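Local coordinates for protein manganese lipoxygenase (Gaeumannomyces graminis, PDB 5FX8) that oxygenates linoleic and alpha-linolenic acids at a manganese centre, giving 11S- and 13R-hydroperoxy fatty acids, the 11S intermediate being converted to the 13R product, at residues G78-Y83 / H290-T295; F70-S75 / P297-E302; G367-G372 / T468-I473; N90-R95 / Q324-R329. All coordinates share one frame; numbering follows the deposited sequence.

How the interactions relate
Helix 268-305 joins the first two contacts: interaction 1 uses the turn carrying His-290 and His-294, which bind the manganese together with His-478, Asn-482 and Val-618, and interaction 2 the turns beyond, with centres about 10 Å apart. Both bring the 70-83 chain onto this helix, and Thr-80 N in one lies 2.7 Å from Ser-75 OG in the other, a probable hydrogen bond. Interaction 4, about 11 Å from interaction 2, is tied to it by the salt bridge between Glu-298 OE1 and Arg-329 NE. Interaction 3 touches the 297-302 turns of that helix, Val-300 CG2 lying 3.9 Å from Phe-369 CE1. Interactions 3 and 4 do not touch, their nearest atoms being about 9 Å apart.

Interaction 1 (G78-Y83 / H290-T295); sequences GQTTFY and HVLFHT. With MN (manganese (II) ion), chain I.
Thr-80 and Thr-295 reach toward each other tip to tip, and their hydroxyls share a hydrogen bond of 3.1 Å from OG1 to OG1. In each of them OG1 stands between the backbone N and the carbonyl carbon (chi1 71° in Thr-80), which turns both oxygens into the gap between loop and helix. Threonine suits these places because it brings a methyl along with the hydroxyl: CG2 of Thr-80 swings aside to meet CD2 of Leu-292 at 3.7 Å. Next along the loop, Thr-81 lies against Thr-295 as well, its CB 3.8 Å from CB of that residue, and Tyr-362 and Ile-299 help to cover it. This is the tightly packed part. Toward the start of the loop the contact opens out, for Gln-79 is exposed to solvent and Gly-78 adopts a positive phi (100°) that a residue with a side chain would accommodate poorly. From the same helix His-290 and His-294, four residues apart, bind manganese, with NE2 of His-294 2.1 Å from the metal. His-478, Asn-482, the C-terminal Val-618 and a water complete the site. The polar link of loop to helix joins two neutral hydroxyls, and Thr-295 OG1 also lies 3.3 Å from Val-291 O, a weak hydrogen bond; since one proton cannot serve both, Thr-80 would have to donate to Thr-295 if that proton goes to Val-291 O.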
loop_
_atom_site.group_PDB
_atom_site.type_symbol
_atom_site.label_atom_id
_atom_site.label_comp_id
_atom_site.label_asym_id
_atom_site.label_seq_id
_atom_site.Cartn_x
_atom_site.Cartn_y
_atom_site.Cartn_z
ATOM N N GLY A 78 9.278 0.584 17.251
ATOM C CA GLY A 78 8.437 0.849 18.400
ATOM C C GLY A 78 8.393 -0.334 19.346
ATOM O O GLY A 78 8.982 -1.395 19.126
ATOM N N GLN A 79 7.677 -0.151 20.423
ATOM C CA GLN A 79 7.655 -1.163 21.448
ATOM C C GLN A 79 6.260 -1.783 21.489
ATOM O O GLN A 79 5.400 -1.371 22.264
ATOM C CB GLN A 79 8.069 -0.571 22.774
ATOM C CG GLN A 79 8.276 -1.624 23.835
ATOM C CD GLN A 79 9.326 -2.659 23.456
ATOM O OE1 GLN A 79 10.403 -2.321 22.943
ATOM N NE2 GLN A 79 9.021 -3.927 23.712
ATOM N N THR A 80 6.049 -2.800 20.662
ATOM C CA THR A 80 4.795 -3.544 20.695
ATOM C C THR A 80 5.049 -5.038 20.820
ATOM O O THR A 80 4.959 -5.617 21.899
ATOM C CB THR A 80 3.939 -3.305 19.432
ATOM O OG1 THR A 80 4.536 -3.940 18.284
ATOM C CG2 THR A 80 3.700 -1.809 19.163
ATOM N N THR A 81 5.384 -5.654 19.708
ATOM C CA THR A 81 5.310 -7.083 19.500
ATOM C C THR A 81 6.704 -7.622 19.201
ATOM O O THR A 81 7.533 -6.918 18.631
ATOM C CB THR A 81 4.327 -7.340 18.339
ATOM O OG1 THR A 81 2.987 -7.302 18.811
ATOM C CG2 THR A 81 4.567 -8.592 17.696
ATOM N N PHE A 82 6.967 -8.863 19.591
ATOM C CA PHE A 82 8.235 -9.493 19.268
ATOM C C PHE A 82 8.416 -9.562 17.754
ATOM O O PHE A 82 7.470 -9.801 17.011
ATOM C CB PHE A 82 8.291 -10.911 19.862
ATOM C CG PHE A 82 8.251 -10.973 21.377
ATOM C CD1 PHE A 82 9.013 -10.116 22.157
ATOM C CD2 PHE A 82 7.466 -11.924 22.029
ATOM C CE1 PHE A 82 8.981 -10.206 23.540
ATOM C CE2 PHE A 82 7.429 -11.998 23.423
ATOM C CZ PHE A 82 8.179 -11.144 24.164
ATOM N N TYR A 83 9.627 -9.355 17.304
ATOM C CA TYR A 83 10.024 -9.526 15.916
ATOM C C TYR A 83 10.934 -10.738 15.815
ATOM O O TYR A 83 11.726 -10.984 16.721
ATOM C CB TYR A 83 10.743 -8.281 15.390
ATOM C CG TYR A 83 11.068 -8.335 13.924
ATOM C CD1 TYR A 83 10.136 -7.951 12.973
ATOM C CD2 TYR A 83 12.295 -8.771 13.486
ATOM C CE1 TYR A 83 10.434 -8.000 11.654
ATOM C CE2 TYR A 83 12.584 -8.822 12.182
ATOM C CZ TYR A 83 11.662 -8.439 11.269
ATOM O OH TYR A 83 11.985 -8.499 9.943
ATOM N N HIS A 290 -1.494 2.422 12.677
ATOM C CA HIS A 290 -1.531 1.225 11.824
ATOM C C HIS A 290 -0.283 0.366 11.939
ATOM O O HIS A 290 -0.268 -0.757 11.416
ATOM C CB HIS A 290 -1.763 1.579 10.352
ATOM C CG HIS A 290 -0.516 1.659 9.527
ATOM N ND1 HIS A 290 0.317 2.748 9.575
ATOM C CD2 HIS A 290 0.017 0.818 8.603
ATOM C CE1 HIS A 290 1.324 2.566 8.739
ATOM N NE2 HIS A 290 1.168 1.401 8.138
ATOM N N VAL A 291 0.766 0.864 12.591
ATOM C CA VAL A 291 1.887 0.011 12.956
ATOM C C VAL A 291 1.380 -1.260 13.619
ATOM O O VAL A 291 1.885 -2.360 13.362
ATOM C CB VAL A 291 2.849 0.796 13.857
ATOM C CG1 VAL A 291 3.994 -0.059 14.329
ATOM C CG2 VAL A 291 3.364 1.941 13.091
ATOM N N LEU A 292 0.320 -1.131 14.419
ATOM C CA LEU A 292 -0.285 -2.281 15.073
ATOM C C LEU A 292 -0.975 -3.205 14.069
ATOM O O LEU A 292 -0.960 -4.431 14.239
ATOM C CB LEU A 292 -1.244 -1.791 16.157
ATOM C CG LEU A 292 -0.633 -1.087 17.375
ATOM C CD1 LEU A 292 -1.690 -0.601 18.305
ATOM C CD2 LEU A 292 0.128 -2.081 18.101
ATOM N N PHE A 293 -1.565 -2.654 13.007
ATOM C CA PHE A 293 -2.036 -3.512 11.926
ATOM C C PHE A 293 -0.886 -4.278 11.306
ATOM O O PHE A 293 -1.115 -5.302 10.673
ATOM C CB PHE A 293 -2.736 -2.735 10.802
ATOM C CG PHE A 293 -4.005 -2.024 11.205
ATOM C CD1 PHE A 293 -4.438 -1.995 12.507
ATOM C CD2 PHE A 293 -4.764 -1.360 10.262
ATOM C CE1 PHE A 293 -5.588 -1.326 12.855
ATOM C CE2 PHE A 293 -5.931 -0.697 10.618
ATOM C CZ PHE A 293 -6.325 -0.680 11.906
ATOM N N HIS A 294 0.349 -3.799 11.441
ATOM C CA HIS A 294 1.462 -4.627 10.988
ATOM C C HIS A 294 1.892 -5.645 12.048
ATOM O O HIS A 294 2.078 -6.816 11.734
ATOM C CB HIS A 294 2.645 -3.749 10.576
ATOM C CG HIS A 294 2.524 -3.144 9.213
ATOM N ND1 HIS A 294 2.803 -3.843 8.064
ATOM C CD2 HIS A 294 2.156 -1.904 8.816
ATOM C CE1 HIS A 294 2.616 -3.063 7.017
ATOM N NE2 HIS A 294 2.222 -1.879 7.446
ATOM N N THR A 295 2.016 -5.242 13.307
ATOM C CA THR A 295 2.685 -6.066 14.299
ATOM C C THR A 295 1.791 -7.114 14.961
ATOM O O THR A 295 2.315 -8.127 15.419
ATOM C CB THR A 295 3.359 -5.196 15.380
ATOM O OG1 THR A 295 2.423 -4.298 15.997
ATOM C CG2 THR A 295 4.438 -4.401 14.781
HETATM MN MN MN I . 1.656 -0.161 6.323
HETATM O O HOH W 1 3.612 1.202 6.796
#

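Interaction 2 (F70-S75 / P297-E302); sequences FLYGPS and PEIVHE
Ile-299 is the first residue of the 297-302 helical turn to meet the other segment: its CD1 touches CE1 of Tyr-72 at 4.2 Å. CG1 stands anti to the backbone N (chi1 -166°), which carries this flexible, apolar tip outward to the tyrosine and also onto Thr-81. The partner segment contains the first strand, 71-73, of a small antiparallel pair with 83-85 that lies against helix 268-305 of the lipoxygenase fold. One turn of helix later comes Glu-302, which supplies most of the helix's share. Its methylene groups run between two aromatic rings, CB lying 3.9 Å from CE1 of Tyr-72 and CG 4.0 Å from CE1 of Phe-70. The Phe-70 ring turns its edge to CA of Glu-302, and the two side chains cross at about a right angle. Farther out, OE1 approaches the edge of the Tyr-72 ring in its plane, 3.4 Å from CD1, where ring hydrogens carry slight positive charge. The tyrosine hydroxyl itself is hydrogen-bonded to Glu-442.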
loop_
_atom_site.group_PDB
_atom_site.type_symbol
_atom_site.label_atom_id
_atom_site.label_comp_id
_atom_site.label_asym_id
_atom_site.label_seq_id
_atom_site.Cartn_x
_atom_site.Cartn_y
_atom_site.Cartn_z
ATOM N N PHE A 70 14.015 -20.194 14.756
ATOM C CA PHE A 70 13.121 -19.058 14.562
ATOM C C PHE A 70 12.621 -18.610 15.928
ATOM O O PHE A 70 11.735 -19.230 16.507
ATOM C CB PHE A 70 12.013 -19.452 13.631
ATOM C CG PHE A 70 11.066 -18.372 13.286
ATOM C CD1 PHE A 70 10.022 -18.027 14.138
ATOM C CD2 PHE A 70 11.134 -17.771 12.049
ATOM C CE1 PHE A 70 9.101 -17.052 13.769
ATOM C CE2 PHE A 70 10.226 -16.802 11.684
ATOM C CZ PHE A 70 9.206 -16.445 12.540
ATOM N N LEU A 71 13.194 -17.525 16.442
ATOM C CA LEU A 71 13.068 -17.137 17.838
ATOM C C LEU A 71 12.332 -15.820 17.959
ATOM O O LEU A 71 12.277 -15.022 17.022
ATOM C CB LEU A 71 14.443 -17.023 18.506
ATOM C CG LEU A 71 15.393 -18.226 18.319
ATOM C CD1 LEU A 71 16.739 -17.969 18.900
ATOM C CD2 LEU A 71 14.857 -19.426 18.983
ATOM N N TYR A 72 11.753 -15.609 19.132
ATOM C CA TYR A 72 11.124 -14.339 19.441
ATOM C C TYR A 72 12.201 -13.348 19.831
ATOM O O TYR A 72 12.919 -13.569 20.809
ATOM C CB TYR A 72 10.122 -14.483 20.576
ATOM C CG TYR A 72 8.971 -15.376 20.278
ATOM C CD1 TYR A 72 8.126 -15.109 19.223
ATOM C CD2 TYR A 72 8.717 -16.477 21.061
ATOM C CE1 TYR A 72 7.081 -15.925 18.950
ATOM C CE2 TYR A 72 7.689 -17.279 20.798
ATOM C CZ TYR A 72 6.874 -17.003 19.741
ATOM O OH TYR A 72 5.833 -17.833 19.485
ATOM N N GLY A 73 12.296 -12.246 19.095
ATOM C CA GLY A 73 13.262 -11.218 19.389
ATOM C C GLY A 73 12.605 -9.966 19.918
ATOM O O GLY A 73 11.386 -9.855 19.970
ATOM N N PRO A 74 13.406 -8.978 20.306
ATOM C CA PRO A 74 12.822 -7.734 20.805
ATOM C C PRO A 74 11.962 -7.074 19.747
ATOM O O PRO A 74 12.144 -7.270 18.547
ATOM C CB PRO A 74 14.041 -6.882 21.135
ATOM C CG PRO A 74 15.141 -7.842 21.240
ATOM C CD PRO A 74 14.876 -8.885 20.259
ATOM N N SER A 75 11.002 -6.290 20.226
ATOM C CA SER A 75 10.164 -5.489 19.363
ATOM C C SER A 75 11.005 -4.428 18.666
ATOM O O SER A 75 11.807 -3.737 19.291
ATOM C CB SER A 75 9.058 -4.863 20.204
ATOM O OG SER A 75 8.205 -4.013 19.468
ATOM N N PRO A 297 -0.609 -9.052 13.287
ATOM C CA PRO A 297 -0.458 -10.203 12.391
ATOM C C PRO A 297 0.903 -10.855 12.487
ATOM O O PRO A 297 0.967 -12.083 12.535
ATOM C CB PRO A 297 -0.705 -9.609 10.999
ATOM C CG PRO A 297 -1.515 -8.467 11.229
ATOM C CD PRO A 297 -1.143 -7.899 12.556
ATOM N N GLU A 298 1.987 -10.077 12.508
ATOM C CA GLU A 298 3.318 -10.666 12.561
ATOM C C GLU A 298 3.441 -11.618 13.734
ATOM O O GLU A 298 3.980 -12.713 13.586
ATOM C CB GLU A 298 4.398 -9.580 12.666
ATOM C CG GLU A 298 4.863 -8.926 11.392
ATOM C CD GLU A 298 5.537 -7.565 11.643
ATOM O OE1 GLU A 298 6.197 -7.366 12.677
ATOM O OE2 GLU A 298 5.383 -6.662 10.808
ATOM N N ILE A 299 2.972 -11.204 14.920
ATOM C CA ILE A 299 3.153 -12.032 16.106
ATOM C C ILE A 299 2.286 -13.277 16.024
ATOM O O ILE A 299 2.706 -14.357 16.447
ATOM C CB ILE A 299 2.919 -11.217 17.403
ATOM C CG1 ILE A 299 3.435 -11.953 18.633
ATOM C CG2 ILE A 299 1.469 -10.872 17.649
ATOM C CD1 ILE A 299 4.797 -12.470 18.503
ATOM N N VAL A 300 1.088 -13.163 15.442
ATOM C CA VAL A 300 0.239 -14.347 15.252
ATOM C C VAL A 300 0.881 -15.316 14.275
ATOM O O VAL A 300 0.871 -16.532 14.479
ATOM C CB VAL A 300 -1.174 -13.934 14.782
ATOM C CG1 VAL A 300 -2.003 -15.184 14.400
ATOM C CG2 VAL A 300 -1.860 -13.105 15.849
ATOM N N HIS A 301 1.448 -14.798 13.204
ATOM C CA HIS A 301 2.164 -15.658 12.292
ATOM C C HIS A 301 3.440 -16.223 12.913
ATOM O O HIS A 301 3.842 -17.322 12.553
ATOM C CB HIS A 301 2.463 -14.893 11.018
ATOM C CG HIS A 301 3.287 -15.654 10.040
ATOM N ND1 HIS A 301 4.657 -15.763 10.145
ATOM C CD2 HIS A 301 2.943 -16.332 8.927
ATOM C CE1 HIS A 301 5.122 -16.478 9.140
ATOM N NE2 HIS A 301 4.099 -16.846 8.394
ATOM N N GLU A 302 4.105 -15.511 13.818
ATOM C CA GLU A 302 5.296 -16.068 14.456
ATOM C C GLU A 302 4.934 -17.282 15.285
ATOM O O GLU A 302 5.579 -18.346 15.209
ATOM C CB GLU A 302 5.960 -15.026 15.361
ATOM C CG GLU A 302 6.687 -13.969 14.638
ATOM C CD GLU A 302 7.208 -12.875 15.527
ATOM O OE1 GLU A 302 8.023 -13.116 16.442
ATOM O OE2 GLU A 302 6.805 -11.740 15.289
#

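Interaction 3 (G367-G372 / T468-I473); sequences GGFQAG and THVAWI
Gly-372 and His-469 are the residues whose CA atoms come nearest, 8.3 Å apart, so side chains must fill much of the space between. Residues 370-372 form a short 3-10 turn, in which Gly-372 N bonds to Phe-369 O; residues 468-473 belong to the long helix 460-481. His-469 points its CB at the loop and spans the gap. Its CG lies anti to the backbone N (chi1 -171°), and the ring's CD2 edge comes down over one face of Phe-369, 3.6 Å from CE1. The two planes stand at 89°, a T-shaped pair with centroids 4.9 Å apart. Histidine suits the place because one ring offers both a carbon edge to the phenyl face and a nitrogen to a polar partner: NE2 is hydrogen-bonded to a water in its ring plane at 3.0 Å, and that water donates to Gly-368 O. The neighbouring ring atom, CE1 of His-469, comes near the carbonyl oxygen of Gly-372. Phenylalanine offers a flat apolar face, and its ring also packs on Ile-296 and Val-300 of helix 268-305. At the edge of the Phe-369 ring, CZ touches CG2 of Val-470 at 4.2 Å. Tyr-373 and Phe-452 add further edge-to-face pairs, to His-469 and Phe-369 respectively. The result is an aromatic cluster where a loop meets a helix of the lipoxygenase fold that also carries the manganese ligand His-478.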
loop_
_atom_site.group_PDB
_atom_site.type_symbol
_atom_site.label_atom_id
_atom_site.label_comp_id
_atom_site.label_asym_id
_atom_site.label_seq_id
_atom_site.Cartn_x
_atom_site.Cartn_y
_atom_site.Cartn_z
ATOM N N GLY A 367 -4.485 -2.795 20.950
ATOM C CA GLY A 367 -3.937 -3.839 20.126
ATOM C C GLY A 367 -4.342 -5.241 20.497
ATOM O O GLY A 367 -3.658 -6.182 20.114
ATOM N N GLY A 368 -5.449 -5.423 21.206
ATOM C CA GLY A 368 -5.964 -6.768 21.409
ATOM C C GLY A 368 -6.434 -7.395 20.106
ATOM O O GLY A 368 -6.981 -6.731 19.233
ATOM N N PHE A 369 -6.238 -8.700 19.978
ATOM C CA PHE A 369 -6.614 -9.360 18.729
ATOM C C PHE A 369 -8.136 -9.461 18.588
ATOM O O PHE A 369 -8.717 -8.900 17.662
ATOM C CB PHE A 369 -5.936 -10.725 18.642
ATOM C CG PHE A 369 -6.134 -11.428 17.346
ATOM C CD1 PHE A 369 -5.312 -11.170 16.264
ATOM C CD2 PHE A 369 -7.128 -12.388 17.209
ATOM C CE1 PHE A 369 -5.490 -11.857 15.067
ATOM C CE2 PHE A 369 -7.314 -13.045 16.034
ATOM C CZ PHE A 369 -6.491 -12.786 14.954
ATOM N N GLN A 370 -8.809 -10.142 19.511
ATOM C CA GLN A 370 -10.264 -10.229 19.400
ATOM C C GLN A 370 -10.931 -8.865 19.561
ATOM O O GLN A 370 -11.966 -8.604 18.940
ATOM C CB GLN A 370 -10.798 -11.241 20.404
ATOM C CG GLN A 370 -10.440 -12.680 20.009
ATOM C CD GLN A 370 -10.759 -13.699 21.076
ATOM O OE1 GLN A 370 -10.354 -13.572 22.217
ATOM N NE2 GLN A 370 -11.516 -14.703 20.705
ATOM N N ALA A 371 -10.316 -7.982 20.357
ATOM C CA ALA A 371 -10.738 -6.591 20.513
ATOM C C ALA A 371 -10.866 -5.875 19.182
ATOM O O ALA A 371 -11.654 -4.925 19.055
ATOM C CB ALA A 371 -9.732 -5.855 21.387
ATOM N N GLY A 372 -10.090 -6.294 18.195
ATOM C CA GLY A 372 -10.093 -5.672 16.905
ATOM C C GLY A 372 -11.030 -6.262 15.893
ATOM O O GLY A 372 -11.069 -5.756 14.775
ATOM N N THR A 468 -10.311 -15.223 9.338
ATOM C CA THR A 468 -11.003 -14.087 8.748
ATOM C C THR A 468 -10.380 -12.769 9.182
ATOM O O THR A 468 -10.175 -11.869 8.364
ATOM C CB THR A 468 -12.469 -14.131 9.126
ATOM O OG1 THR A 468 -12.957 -15.425 8.828
ATOM C CG2 THR A 468 -13.241 -13.159 8.319
ATOM N N HIS A 469 -10.071 -12.641 10.457
ATOM C CA HIS A 469 -9.521 -11.394 10.936
ATOM C C HIS A 469 -8.125 -11.154 10.374
ATOM O O HIS A 469 -7.762 -10.011 10.082
ATOM C CB HIS A 469 -9.523 -11.403 12.454
ATOM C CG HIS A 469 -9.187 -10.088 13.047
ATOM N ND1 HIS A 469 -9.917 -8.954 12.793
ATOM C CD2 HIS A 469 -8.176 -9.714 13.857
ATOM C CE1 HIS A 469 -9.376 -7.936 13.431
ATOM N NE2 HIS A 469 -8.318 -8.372 14.086
ATOM N N VAL A 470 -7.331 -12.208 10.186
ATOM C CA VAL A 470 -6.023 -11.969 9.599
ATOM C C VAL A 470 -6.167 -11.534 8.151
ATOM O O VAL A 470 -5.597 -10.518 7.740
ATOM C CB VAL A 470 -5.094 -13.183 9.724
ATOM C CG1 VAL A 470 -3.831 -12.854 8.995
ATOM C CG2 VAL A 470 -4.779 -13.462 11.153
ATOM N N ALA A 471 -6.952 -12.272 7.359
ATOM C CA ALA A 471 -7.114 -11.854 5.975
ATOM C C ALA A 471 -7.687 -10.445 5.896
ATOM O O ALA A 471 -7.331 -9.683 5.000
ATOM C CB ALA A 471 -7.974 -12.853 5.201
ATOM N N TRP A 472 -8.543 -10.072 6.851
ATOM C CA TRP A 472 -9.202 -8.779 6.816
ATOM C C TRP A 472 -8.209 -7.663 7.125
ATOM O O TRP A 472 -8.249 -6.600 6.505
ATOM C CB TRP A 472 -10.399 -8.772 7.790
ATOM C CG TRP A 472 -10.712 -7.407 8.284
ATOM C CD1 TRP A 472 -10.455 -6.913 9.525
ATOM C CD2 TRP A 472 -11.246 -6.314 7.522
ATOM N NE1 TRP A 472 -10.804 -5.597 9.587
ATOM C CE2 TRP A 472 -11.287 -5.202 8.368
ATOM C CE3 TRP A 472 -11.680 -6.169 6.205
ATOM C CZ2 TRP A 472 -11.753 -3.978 7.947
ATOM C CZ3 TRP A 472 -12.136 -4.950 5.798
ATOM C CH2 TRP A 472 -12.162 -3.873 6.652
ATOM N N ILE A 473 -7.273 -7.911 8.034
ATOM C CA ILE A 473 -6.200 -6.959 8.265
ATOM C C ILE A 473 -5.327 -6.819 7.027
ATOM O O ILE A 473 -5.041 -5.705 6.577
ATOM C CB ILE A 473 -5.381 -7.377 9.490
ATOM C CG1 ILE A 473 -6.192 -7.163 10.748
ATOM C CG2 ILE A 473 -4.102 -6.573 9.599
ATOM C CD1 ILE A 473 -5.577 -7.887 11.898
HETATM O O HOH W 2 -6.867 -6.522 15.964
#

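Interaction 4 (N90-R95 / Q324-R329); sequences NNISAR and QAYAIR. With NAG (2-acetamido-2-deoxy-beta-D-glucopyranose), chain J.
Ser-93 and Tyr-326 bring their backbones to within 5.3 Å, CA to CA, the nearest such pair of the two segments. Here the long helix 86-124 lies against segment 324-329, which leads into helix 328-336 of the lipoxygenase fold, and Tyr-326 is the residue of that segment that meets both Ile-92 and Ser-93. A small serine suits the near point: its OG comes within 3.5 Å of the carbonyl oxygen of Tyr-326, which itself accepts a hydrogen bond from Tyr-83. The backbone N of Tyr-326 is bound by Asp-96, one turn farther along the same helix, so segment 324-329 is also held by its main chain. Ile-92 supplies the apolar part. Its CG2 branch, anti to the backbone N, meets CD2 of the tyrosine at 3.6 Å, and the two side chains lie alongside each other, pointing the same way. Phe-305 and Phe-70 also touch Ile-92, a setting that suits a branched hydrocarbon. Tyrosine serves at 326 because its ring packs against the isoleucine while its hydroxyl reaches helix 268-305 and hydrogen-bonds to His-301 ND1. Away from this buried side, Asn-91 carries an N-linked sugar that is also hydrogen-bonded to Glu-87; the covalent link runs from Asn-91 ND2 to C1 of the N-acetylglucosamine, 1.4 Å.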
loop_
_atom_site.group_PDB
_atom_site.type_symbol
_atom_site.label_atom_id
_atom_site.label_comp_id
_atom_site.label_asym_id
_atom_site.label_seq_id
_atom_site.Cartn_x
_atom_site.Cartn_y
_atom_site.Cartn_z
ATOM N N ASN A 90 15.999 -14.590 10.851
ATOM C CA ASN A 90 16.739 -13.631 10.059
ATOM C C ASN A 90 16.728 -14.009 8.582
ATOM O O ASN A 90 16.628 -13.132 7.724
ATOM C CB ASN A 90 18.154 -13.501 10.598
ATOM C CG ASN A 90 18.987 -12.567 9.771
ATOM O OD1 ASN A 90 19.831 -13.011 8.990
ATOM N ND2 ASN A 90 18.730 -11.266 9.901
ATOM N N ASN A 91 16.813 -15.297 8.257
ATOM C CA ASN A 91 16.699 -15.673 6.852
ATOM C C ASN A 91 15.357 -15.249 6.277
ATOM O O ASN A 91 15.288 -14.736 5.155
ATOM C CB ASN A 91 16.900 -17.170 6.675
ATOM C CG ASN A 91 18.357 -17.551 6.569
ATOM O OD1 ASN A 91 19.232 -16.857 7.072
ATOM N ND2 ASN A 91 18.622 -18.663 5.919
ATOM N N ILE A 92 14.280 -15.439 7.039
ATOM C CA ILE A 92 12.955 -15.040 6.587
ATOM C C ILE A 92 12.865 -13.531 6.478
ATOM O O ILE A 92 12.312 -12.991 5.504
ATOM C CB ILE A 92 11.893 -15.612 7.536
ATOM C CG1 ILE A 92 11.729 -17.080 7.263
ATOM C CG2 ILE A 92 10.592 -14.977 7.324
ATOM C CD1 ILE A 92 10.833 -17.713 8.200
ATOM N N SER A 93 13.418 -12.825 7.464
ATOM C CA SER A 93 13.402 -11.376 7.414
ATOM C C SER A 93 14.145 -10.858 6.186
ATOM O O SER A 93 13.675 -9.945 5.507
ATOM C CB SER A 93 14.002 -10.827 8.692
ATOM O OG SER A 93 13.623 -9.488 8.856
ATOM N N ALA A 94 15.275 -11.467 5.854
ATOM C CA ALA A 94 16.077 -10.994 4.742
ATOM C C ALA A 94 15.466 -11.373 3.401
ATOM O O ALA A 94 15.567 -10.614 2.431
ATOM C CB ALA A 94 17.489 -11.542 4.865
ATOM N N ARG A 95 14.845 -12.546 3.313
ATOM C CA ARG A 95 14.121 -12.890 2.095
ATOM C C ARG A 95 13.007 -11.897 1.822
ATOM O O ARG A 95 12.825 -11.462 0.681
ATOM C CB ARG A 95 13.551 -14.299 2.195
ATOM C CG ARG A 95 12.709 -14.687 0.994
ATOM C CD ARG A 95 11.665 -15.687 1.381
ATOM N NE ARG A 95 10.798 -15.169 2.437
ATOM C CZ ARG A 95 10.024 -15.936 3.194
ATOM N NH1 ARG A 95 10.027 -17.252 3.020
ATOM N NH2 ARG A 95 9.261 -15.405 4.136
ATOM N N GLN A 324 5.712 -11.035 2.342
ATOM C CA GLN A 324 6.628 -9.919 2.520
ATOM C C GLN A 324 6.472 -9.195 3.844
ATOM O O GLN A 324 7.066 -8.137 4.011
ATOM C CB GLN A 324 6.501 -8.909 1.378
ATOM C CG GLN A 324 6.888 -9.448 0.045
ATOM C CD GLN A 324 7.001 -8.368 -0.994
ATOM O OE1 GLN A 324 7.171 -7.215 -0.669
ATOM N NE2 GLN A 324 6.913 -8.740 -2.250
ATOM N N ALA A 325 5.690 -9.709 4.797
ATOM C CA ALA A 325 5.313 -8.863 5.930
ATOM C C ALA A 325 6.512 -8.501 6.787
ATOM O O ALA A 325 6.520 -7.445 7.409
ATOM C CB ALA A 325 4.249 -9.523 6.802
ATOM N N TYR A 326 7.529 -9.346 6.822
ATOM C CA TYR A 326 8.642 -9.138 7.726
ATOM C C TYR A 326 9.632 -8.108 7.226
ATOM O O TYR A 326 10.660 -7.879 7.871
ATOM C CB TYR A 326 9.327 -10.454 7.980
ATOM C CG TYR A 326 8.490 -11.356 8.820
ATOM C CD1 TYR A 326 8.146 -10.989 10.101
ATOM C CD2 TYR A 326 8.060 -12.571 8.345
ATOM C CE1 TYR A 326 7.418 -11.802 10.879
ATOM C CE2 TYR A 326 7.319 -13.392 9.114
ATOM C CZ TYR A 326 7.000 -13.001 10.390
ATOM O OH TYR A 326 6.272 -13.813 11.205
ATOM N N ALA A 327 9.331 -7.491 6.097
ATOM C CA ALA A 327 10.108 -6.392 5.591
ATOM C C ALA A 327 9.724 -5.057 6.205
ATOM O O ALA A 327 10.569 -4.169 6.267
ATOM C CB ALA A 327 9.966 -6.325 4.074
ATOM N N ILE A 328 8.503 -4.902 6.711
ATOM C CA ILE A 328 8.011 -3.561 7.013
ATOM C C ILE A 328 8.752 -2.956 8.202
ATOM O O ILE A 328 9.091 -1.770 8.183
ATOM C CB ILE A 328 6.483 -3.567 7.225
ATOM C CG1 ILE A 328 5.774 -4.154 6.004
ATOM C CG2 ILE A 328 5.961 -2.155 7.435
ATOM C CD1 ILE A 328 6.069 -3.458 4.728
ATOM N N ARG A 329 9.027 -3.734 9.244
ATOM C CA ARG A 329 9.783 -3.165 10.359
ATOM C C ARG A 329 11.236 -2.831 9.987
ATOM O O ARG A 329 11.684 -1.709 10.279
ATOM C CB ARG A 329 9.670 -4.082 11.579
ATOM C CG ARG A 329 8.268 -4.090 12.155
ATOM C CD ARG A 329 8.224 -4.428 13.643
ATOM N NE ARG A 329 7.476 -5.656 13.938
ATOM C CZ ARG A 329 7.280 -6.151 15.152
ATOM N NH1 ARG A 329 7.762 -5.536 16.209
ATOM N NH2 ARG A 329 6.599 -7.261 15.303
HETATM C C1 NAG J . 19.956 -19.162 5.750
HETATM C C2 NAG J . 19.937 -20.678 5.919
HETATM C C3 NAG J . 21.318 -21.270 5.620
HETATM C C4 NAG J . 21.823 -20.802 4.258
HETATM C C5 NAG J . 21.724 -19.280 4.135
HETATM C C6 NAG J . 22.028 -18.775 2.739
HETATM C C7 NAG J . 18.240 -21.534 7.498
HETATM C C8 NAG J . 17.309 -21.610 6.328
HETATM N N2 NAG J . 19.476 -21.073 7.246
HETATM O O3 NAG J . 21.215 -22.689 5.638
HETATM O O4 NAG J . 23.176 -21.194 4.043
HETATM O O5 NAG J . 20.394 -18.839 4.449
HETATM O O6 NAG J . 20.950 -19.001 1.836
HETATM O O7 NAG J . 17.890 -21.874 8.627
#